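Local coordinates for protein DNA polymerase beta (PDB 4P4M) that probably fills gaps during base excision and other DNA repair, adding deoxynucleotides to a primer strand as an X-family DNA polymerase, at residues A[99-104]-A[125-130]; A[138-143]-A[243-248]. All blocks are in the same frame, centred on the assembly; numbering follows the deposited sequence. Where two conformers were deposited one is given.

Interaction 1 packs the helix-hairpin-helix of the fingers domain against helix 124-130, while interaction 2 sets the next helix, 139-146, against the palm sheet. Their centres lie about 17 Å apart and their nearest atoms about 5 Å, without touching. The bridge is Ile-145 on helix 139-146, which packs on Val-104, Leu-127 and Leu-128 of interaction 1. Both contacts reach the bound DNA: interaction 1 through a sodium ion that also takes a phosphate, interaction 2 through Lys-243. Interaction 2 is also close to the polymerase centre: the Met-245 side chain lies about 7 Å from that of Asp-196, a magnesium ligand, and about 10 Å from the incoming dideoxythymidine triphosphate.

Interaction 1 of 2, residues A[99-104]-A[125-130]; sequences QELTQV and DELLQK. With NA (sodium ion), chain F.
At the end of the first helix of the helix-hairpin-helix in the fingers domain, Leu-101 and Val-104 receive Leu-127 from helix 124-130. A single methyl of Leu-127 does the touching: CD2 comes within 4.1 Å of Leu-101 CD2 and 4.0 Å of Val-104 CG2. With CG anti to the backbone N (chi1 178°), the Leu-127 side chain reaches across to both. Its branches run at a slant to each partner instead of lying alongside, and all three residues are buried. Leu-115 of helix 109-119 touches both Leu-101 and Leu-127, and Ile-145 packs on Val-104 and Leu-127, so the cluster draws on four helices.

Val-104 closes a type I turn from Leu-101, with Val-104 N bonded to Leu-101 O at 3.1 Å. That turn begins the hairpin, which grips DNA through a metal, as in other X-family polymerases. Thr-102 O binds the sodium ion at 2.6 Å and Val-104 O at 2.7 Å. Two waters, Phe-107 O and a DNA phosphate bring it to six ligands. Val-104 therefore serves the hydrophobic core with its side chain and the ion with its carbonyl.

Just before the turn, Glu-100 O takes two donors from one residue: Gln-103 N at 3.1 Å and Gln-103 NE2 at 3.2 Å. The NE2 bond arrives in the carbonyl plane on a lone pair, and the acceptor lies nearly in the glutamine's amide plane, an arrangement that holds the amide's rotation. Away from the apolar cluster, a water joins the two segments: it donates to Glu-100 OE2 at 3.2 Å and weakly accepts from Asp-125 N. A carboxylate here, near the N-terminal end of helix 124-130, is probably welcomed by the helix dipole.

Interaction 2 of 2, residues A[138-143]-A[243-248]; sequences TDQQRV and KYMGMG. With nucleotides of chain C.
Gln-140 and Val-143, one turn apart on helix 139-146, rest on Met-245 and Met-247 of strand 243-248. Gln-140 extends its chain until NE2 meets the terminal methyl, Met-245 CE, at 4.1 Å; Met-245 bends at its last torsion (chi3 49°) to bring that methyl up to the amide. Val-143 CG1 packs at 4.0 Å on Met-247 CG, the two side chains pointing past each other in opposite directions. Met-237, in the loop between strands 233-236 and 238-239, touches both Gln-140 and Val-143.

The strand belongs to the palm's mixed sheet, antiparallel to 270-277, and the helix to the fingers, so this is a seam between two domains. The strand, at its first residue, also meets the DNA. There Lys-243 N donates to OP1 of DT5 of chain C at 2.9 Å, an angled bond of 138°. From the same residue the side chain runs extended along DC4 of chain C. Lys-243 CB lies 3.5 Å from DC4 O3', next to the phosphate that backbone N holds. Lys-243 CD passes 3.8 Å from the sugar ring oxygen, DC4 O4'. Lys-243 NZ, at the tip, reaches DC4 O2 at 3.2 Å in a weak hydrogen bond at the minor-groove edge of the cytosine, while the side chain also packs on a guanine base.

Back on the helix, Thr-138 and Gln-141 form a capping box. Thr-138 OG1, at the N-cap, accepts from Gln-141 N at 3.2 Å, and Thr-138 N in turn donates weakly to Gln-141 OE1. Gln-141 NE2 meanwhile donates to Gly-106 O.

Interaction 1 of 2, residues A[99-104]-A[125-130]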
loop_
_atom_site.group_PDB
_atom_site.type_symbol
_atom_site.label_atom_id
_atom_site.label_comp_id
_atom_site.label_asym_id
_atom_site.label_seq_id
_atom_site.Cartn_x
_atom_site.Cartn_y
_atom_site.Cartn_z
ATOM N N GLN A 99 9.242 16.240 16.498
ATOM C CA GLN A 99 10.091 15.743 15.415
ATOM C C GLN A 99 10.681 14.378 15.767
ATOM O O GLN A 99 11.002 13.573 14.889
ATOM C CB GLN A 99 11.218 16.735 15.114
ATOM N N GLU A 100 10.825 14.135 17.064
ATOM C CA GLU A 100 11.368 12.887 17.577
ATOM C C GLU A 100 10.305 11.794 17.569
ATOM O O GLU A 100 10.507 10.711 17.014
ATOM C CB GLU A 100 11.863 13.109 19.009
ATOM C CG GLU A 100 12.268 11.852 19.748
ATOM C CD GLU A 100 13.712 11.465 19.494
ATOM O OE1 GLU A 100 14.391 12.177 18.721
ATOM O OE2 GLU A 100 14.164 10.452 20.074
ATOM N N LEU A 101 9.168 12.091 18.193
ATOM C CA LEU A 101 8.115 11.102 18.384
ATOM C C LEU A 101 7.436 10.680 17.079
ATOM O O LEU A 101 6.979 9.543 16.954
ATOM C CB LEU A 101 7.092 11.610 19.405
ATOM C CG LEU A 101 7.624 11.721 20.838
ATOM C CD1 LEU A 101 6.678 12.520 21.729
ATOM C CD2 LEU A 101 7.872 10.336 21.425
ATOM N N THR A 102 7.375 11.582 16.104
ATOM C CA THR A 102 6.759 11.241 14.827
ATOM C C THR A 102 7.620 10.266 14.029
ATOM O O THR A 102 7.279 9.915 12.908
ATOM C CB THR A 102 6.445 12.483 13.960
ATOM O OG1 THR A 102 7.650 13.215 13.702
ATOM C CG2 THR A 102 5.432 13.386 14.660
ATOM N N GLN A 103 8.741 9.832 14.594
ATOM C CA GLN A 103 9.526 8.785 13.943
ATOM C C GLN A 103 8.825 7.431 14.073
ATOM O O GLN A 103 9.059 6.525 13.272
ATOM C CB GLN A 103 10.936 8.695 14.532
ATOM C CG GLN A 103 11.825 9.886 14.242
ATOM C CD GLN A 103 13.241 9.683 14.754
ATOM O OE1 GLN A 103 14.167 9.452 13.977
ATOM N NE2 GLN A 103 13.413 9.764 16.068
ATOM N N VAL A 104 7.967 7.298 15.084
ATOM C CA VAL A 104 7.232 6.051 15.302
ATOM C C VAL A 104 6.013 5.919 14.388
ATOM O O VAL A 104 5.213 6.836 14.289
ATOM C CB VAL A 104 6.756 5.918 16.749
ATOM C CG1 VAL A 104 6.114 4.547 16.961
ATOM C CG2 VAL A 104 7.911 6.135 17.708
ATOM N N ASP A 125 12.612 6.744 23.143
ATOM C CA ASP A 125 13.077 5.758 24.123
ATOM C C ASP A 125 12.108 5.649 25.300
ATOM O O ASP A 125 11.835 4.552 25.797
ATOM C CB ASP A 125 14.480 6.155 24.624
ATOM C CG ASP A 125 15.208 5.018 25.344
ATOM O OD1 ASP A 125 14.899 3.835 25.074
ATOM O OD2 ASP A 125 16.108 5.317 26.173
ATOM N N GLU A 126 11.603 6.793 25.753
ATOM C CA GLU A 126 10.632 6.828 26.842
ATOM C C GLU A 126 9.275 6.274 26.409
ATOM O O GLU A 126 8.613 5.571 27.171
ATOM C CB GLU A 126 10.466 8.255 27.374
ATOM C CG GLU A 126 11.698 8.786 28.094
ATOM C CD GLU A 126 12.104 7.926 29.283
ATOM O OE1 GLU A 126 11.257 7.150 29.783
ATOM O OE2 GLU A 126 13.274 8.026 29.713
ATOM N N LEU A 127 8.867 6.590 25.183
ATOM C CA LEU A 127 7.625 6.032 24.639
ATOM C C LEU A 127 7.657 4.505 24.622
ATOM O O LEU A 127 6.684 3.863 25.014
ATOM C CB LEU A 127 7.336 6.575 23.241
ATOM C CG LEU A 127 6.077 6.035 22.531
ATOM C CD1 LEU A 127 4.824 6.257 23.389
ATOM C CD2 LEU A 127 5.908 6.692 21.175
ATOM N N LEU A 128 8.773 3.927 24.179
ATOM C CA LEU A 128 8.894 2.468 24.103
ATOM C C LEU A 128 8.799 1.817 25.481
ATOM O O LEU A 128 8.065 0.847 25.673
ATOM C CB LEU A 128 10.213 2.055 23.441
ATOM C CG LEU A 128 10.583 2.607 22.060
ATOM C CD1 LEU A 128 11.847 1.924 21.542
ATOM C CD2 LEU A 128 9.449 2.443 21.066
ATOM N N GLN A 129 9.558 2.355 26.432
ATOM C CA GLN A 129 9.605 1.774 27.778
ATOM C C GLN A 129 8.260 1.921 28.492
ATOM O O GLN A 129 7.911 1.079 29.322
ATOM C CB GLN A 129 10.766 2.353 28.618
ATOM C CG GLN A 129 10.879 1.832 30.082
ATOM C CD GLN A 129 11.676 0.527 30.233
ATOM O OE1 GLN A 129 12.011 -0.127 29.250
ATOM N NE2 GLN A 129 11.972 0.148 31.477
ATOM N N LYS A 130 7.487 2.948 28.147
ATOM C CA LYS A 130 6.219 3.222 28.836
ATOM C C LYS A 130 4.917 2.831 28.124
ATOM O O LYS A 130 3.858 2.816 28.752
ATOM C CB LYS A 130 6.136 4.705 29.223
ATOM C CG LYS A 130 7.161 5.142 30.255
ATOM C CD LYS A 130 7.048 6.630 30.544
ATOM C CE LYS A 130 8.116 7.079 31.527
ATOM N NZ LYS A 130 8.047 6.313 32.801
HETATM NA NA NA F . 5.050 8.651 12.292
HETATM O O HOH W 1 15.019 7.712 21.489
HETATM O O HOH W 2 6.444 7.242 10.904
HETATM O O HOH W 3 5.099 10.293 10.504
#

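Interaction 2 of 2, residues A[138-143]-A[243-248]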
loop_
_atom_site.group_PDB
_atom_site.type_symbol
_atom_site.label_atom_id
_atom_site.label_comp_id
_atom_site.label_asym_id
_atom_site.label_seq_id
_atom_site.Cartn_x
_atom_site.Cartn_y
_atom_site.Cartn_z
ATOM N N THR A 138 -3.802 3.435 20.495
ATOM C CA THR A 138 -4.562 2.493 19.692
ATOM C C THR A 138 -3.755 1.227 19.419
ATOM O O THR A 138 -2.549 1.175 19.673
ATOM C CB THR A 138 -4.959 3.107 18.336
ATOM O OG1 THR A 138 -3.797 3.241 17.506
ATOM C CG2 THR A 138 -5.605 4.474 18.536
ATOM N N ASP A 139 -4.426 0.211 18.888
ATOM C CA ASP A 139 -3.765 -1.034 18.508
ATOM C C ASP A 139 -2.714 -0.825 17.409
ATOM O O ASP A 139 -1.653 -1.454 17.426
ATOM C CB ASP A 139 -4.802 -2.087 18.096
ATOM C CG ASP A 139 -5.478 -2.739 19.295
ATOM O OD1 ASP A 139 -5.185 -2.332 20.444
ATOM O OD2 ASP A 139 -6.304 -3.654 19.094
ATOM N N GLN A 140 -2.997 0.068 16.468
ATOM C CA GLN A 140 -2.043 0.351 15.388
ATOM C C GLN A 140 -0.755 1.058 15.849
ATOM O O GLN A 140 0.341 0.801 15.329
ATOM C CB GLN A 140 -2.695 1.192 14.294
ATOM C CG GLN A 140 -1.688 1.641 13.238
ATOM C CD GLN A 140 -2.341 2.196 11.982
ATOM O OE1 GLN A 140 -3.563 2.372 11.922
ATOM N NE2 GLN A 140 -1.523 2.479 10.968
ATOM N N GLN A 141 -0.894 1.983 16.792
ATOM C CA GLN A 141 0.269 2.668 17.347
ATOM C C GLN A 141 1.109 1.675 18.133
ATOM O O GLN A 141 2.344 1.775 18.177
ATOM C CB GLN A 141 -0.174 3.852 18.229
ATOM C CG GLN A 141 -0.579 5.071 17.406
ATOM C CD GLN A 141 -1.382 6.104 18.187
ATOM O OE1 GLN A 141 -1.875 5.836 19.280
ATOM N NE2 GLN A 141 -1.522 7.291 17.611
ATOM N N ARG A 142 0.439 0.701 18.746
ATOM C CA ARG A 142 1.135 -0.289 19.560
ATOM C C ARG A 142 2.037 -1.184 18.717
ATOM O O ARG A 142 3.098 -1.617 19.177
ATOM C CB ARG A 142 0.146 -1.118 20.385
ATOM C CG ARG A 142 -0.641 -0.280 21.384
ATOM C CD ARG A 142 -1.343 -1.118 22.442
ATOM N NE ARG A 142 -2.246 -0.291 23.242
ATOM C CZ ARG A 142 -1.883 0.391 24.326
ATOM N NH1 ARG A 142 -0.630 0.344 24.759
ATOM N NH2 ARG A 142 -2.778 1.119 24.981
ATOM N N VAL A 143 1.618 -1.462 17.485
ATOM C CA VAL A 143 2.457 -2.230 16.568
ATOM C C VAL A 143 3.688 -1.427 16.158
ATOM O O VAL A 143 4.796 -1.962 16.089
ATOM C CB VAL A 143 1.666 -2.696 15.312
ATOM C CG1 VAL A 143 2.603 -3.313 14.288
ATOM C CG2 VAL A 143 0.573 -3.678 15.715
ATOM N N LYS A 243 -7.705 -2.988 1.636
ATOM C CA LYS A 243 -6.326 -2.698 2.020
ATOM C C LYS A 243 -5.944 -3.351 3.353
ATOM O O LYS A 243 -6.660 -3.226 4.356
ATOM C CB LYS A 243 -6.124 -1.177 2.082
ATOM C CG LYS A 243 -4.775 -0.682 2.643
ATOM C CD LYS A 243 -4.810 0.853 2.583
ATOM C CE LYS A 243 -3.775 1.543 3.424
ATOM N NZ LYS A 243 -4.124 3.003 3.566
ATOM N N TYR A 244 -4.810 -4.048 3.353
ATOM C CA TYR A 244 -4.265 -4.655 4.565
ATOM C C TYR A 244 -2.869 -4.065 4.830
ATOM O O TYR A 244 -2.073 -3.926 3.901
ATOM C CB TYR A 244 -4.150 -6.187 4.418
ATOM C CG TYR A 244 -3.352 -6.797 5.561
ATOM C CD1 TYR A 244 -3.971 -7.153 6.759
ATOM C CD2 TYR A 244 -1.979 -6.974 5.455
ATOM C CE1 TYR A 244 -3.237 -7.683 7.812
ATOM C CE2 TYR A 244 -1.234 -7.500 6.508
ATOM C CZ TYR A 244 -1.874 -7.852 7.681
ATOM O OH TYR A 244 -1.135 -8.373 8.728
ATOM N N MET A 245 -2.585 -3.710 6.083
ATOM C CA MET A 245 -1.245 -3.277 6.490
ATOM C C MET A 245 -0.851 -4.030 7.762
ATOM O O MET A 245 -1.552 -3.938 8.772
ATOM C CB MET A 245 -1.227 -1.768 6.790
ATOM C CG MET A 245 -1.524 -0.866 5.596
ATOM S SD MET A 245 -1.934 0.833 6.094
ATOM C CE MET A 245 -0.600 1.219 7.226
ATOM N N GLY A 246 0.268 -4.755 7.715
ATOM C CA GLY A 246 0.746 -5.512 8.863
ATOM C C GLY A 246 2.238 -5.825 8.819
ATOM O O GLY A 246 2.987 -5.221 8.044
ATOM N N MET A 247 2.668 -6.759 9.662
ATOM C CA MET A 247 4.067 -7.174 9.724
ATOM C C MET A 247 4.147 -8.628 9.271
ATOM O O MET A 247 3.447 -9.494 9.811
ATOM C CB MET A 247 4.616 -7.067 11.155
ATOM C CG MET A 247 4.555 -5.668 11.780
ATOM S SD MET A 247 5.511 -4.412 10.890
ATOM C CE MET A 247 7.158 -5.135 10.980
ATOM N N GLY A 248 4.980 -8.881 8.266
ATOM C CA GLY A 248 5.198 -10.221 7.748
ATOM C C GLY A 248 6.657 -10.649 7.870
ATOM O O GLY A 248 7.572 -9.873 7.596
ATOM P P DT C 5 -10.168 -0.154 3.230
ATOM O OP1 DT C 5 -9.847 -1.593 3.098
ATOM O OP2 DT C 5 -11.555 0.340 2.982
ATOM O "O5'" DT C 5 -9.757 0.310 4.714
ATOM C "C5'" DT C 5 -8.479 -0.103 5.247
ATOM C "C4'" DT C 5 -8.246 0.499 6.639
ATOM O "O4'" DT C 5 -8.131 1.944 6.498
ATOM C "C3'" DT C 5 -9.284 0.238 7.743
ATOM O "O3'" DT C 5 -8.506 -0.199 8.871
ATOM C "C2'" DT C 5 -9.969 1.598 7.924
ATOM C "C1'" DT C 5 -8.832 2.552 7.577
ATOM N N1 DT C 5 -9.180 3.931 7.083
ATOM C C2 DT C 5 -8.492 4.995 7.628
ATOM O O2 DT C 5 -7.667 4.868 8.511
ATOM N N3 DT C 5 -8.817 6.225 7.125
ATOM C C4 DT C 5 -9.745 6.480 6.135
ATOM O O4 DT C 5 -9.961 7.624 5.748
ATOM C C5 DT C 5 -10.428 5.327 5.591
ATOM C C7 DT C 5 -11.455 5.520 4.513
ATOM C C6 DT C 5 -10.122 4.110 6.080
ATOM P P DC C 4 -10.506 4.409 -1.750
ATOM O OP1 DC C 4 -11.072 3.276 -2.517
ATOM O OP2 DC C 4 -11.386 5.510 -1.289
ATOM O "O5'" DC C 4 -9.768 3.830 -0.455
ATOM C "C5'" DC C 4 -8.728 2.855 -0.586
ATOM C "C4'" DC C 4 -8.366 2.275 0.770
ATOM O "O4'" DC C 4 -7.582 3.267 1.495
ATOM C "C3'" DC C 4 -9.540 1.889 1.667
ATOM O "O3'" DC C 4 -9.156 0.658 2.287
ATOM C "C2'" DC C 4 -9.655 3.074 2.635
ATOM C "C1'" DC C 4 -8.218 3.613 2.705
ATOM N N1 DC C 4 -8.107 5.112 2.831
ATOM C C2 DC C 4 -7.217 5.634 3.772
ATOM O O2 DC C 4 -6.566 4.840 4.464
ATOM N N3 DC C 4 -7.097 6.982 3.909
ATOM C C4 DC C 4 -7.823 7.793 3.135
ATOM N N4 DC C 4 -7.660 9.115 3.311
ATOM C C5 DC C 4 -8.747 7.283 2.165
ATOM C C6 DC C 4 -8.855 5.948 2.039
#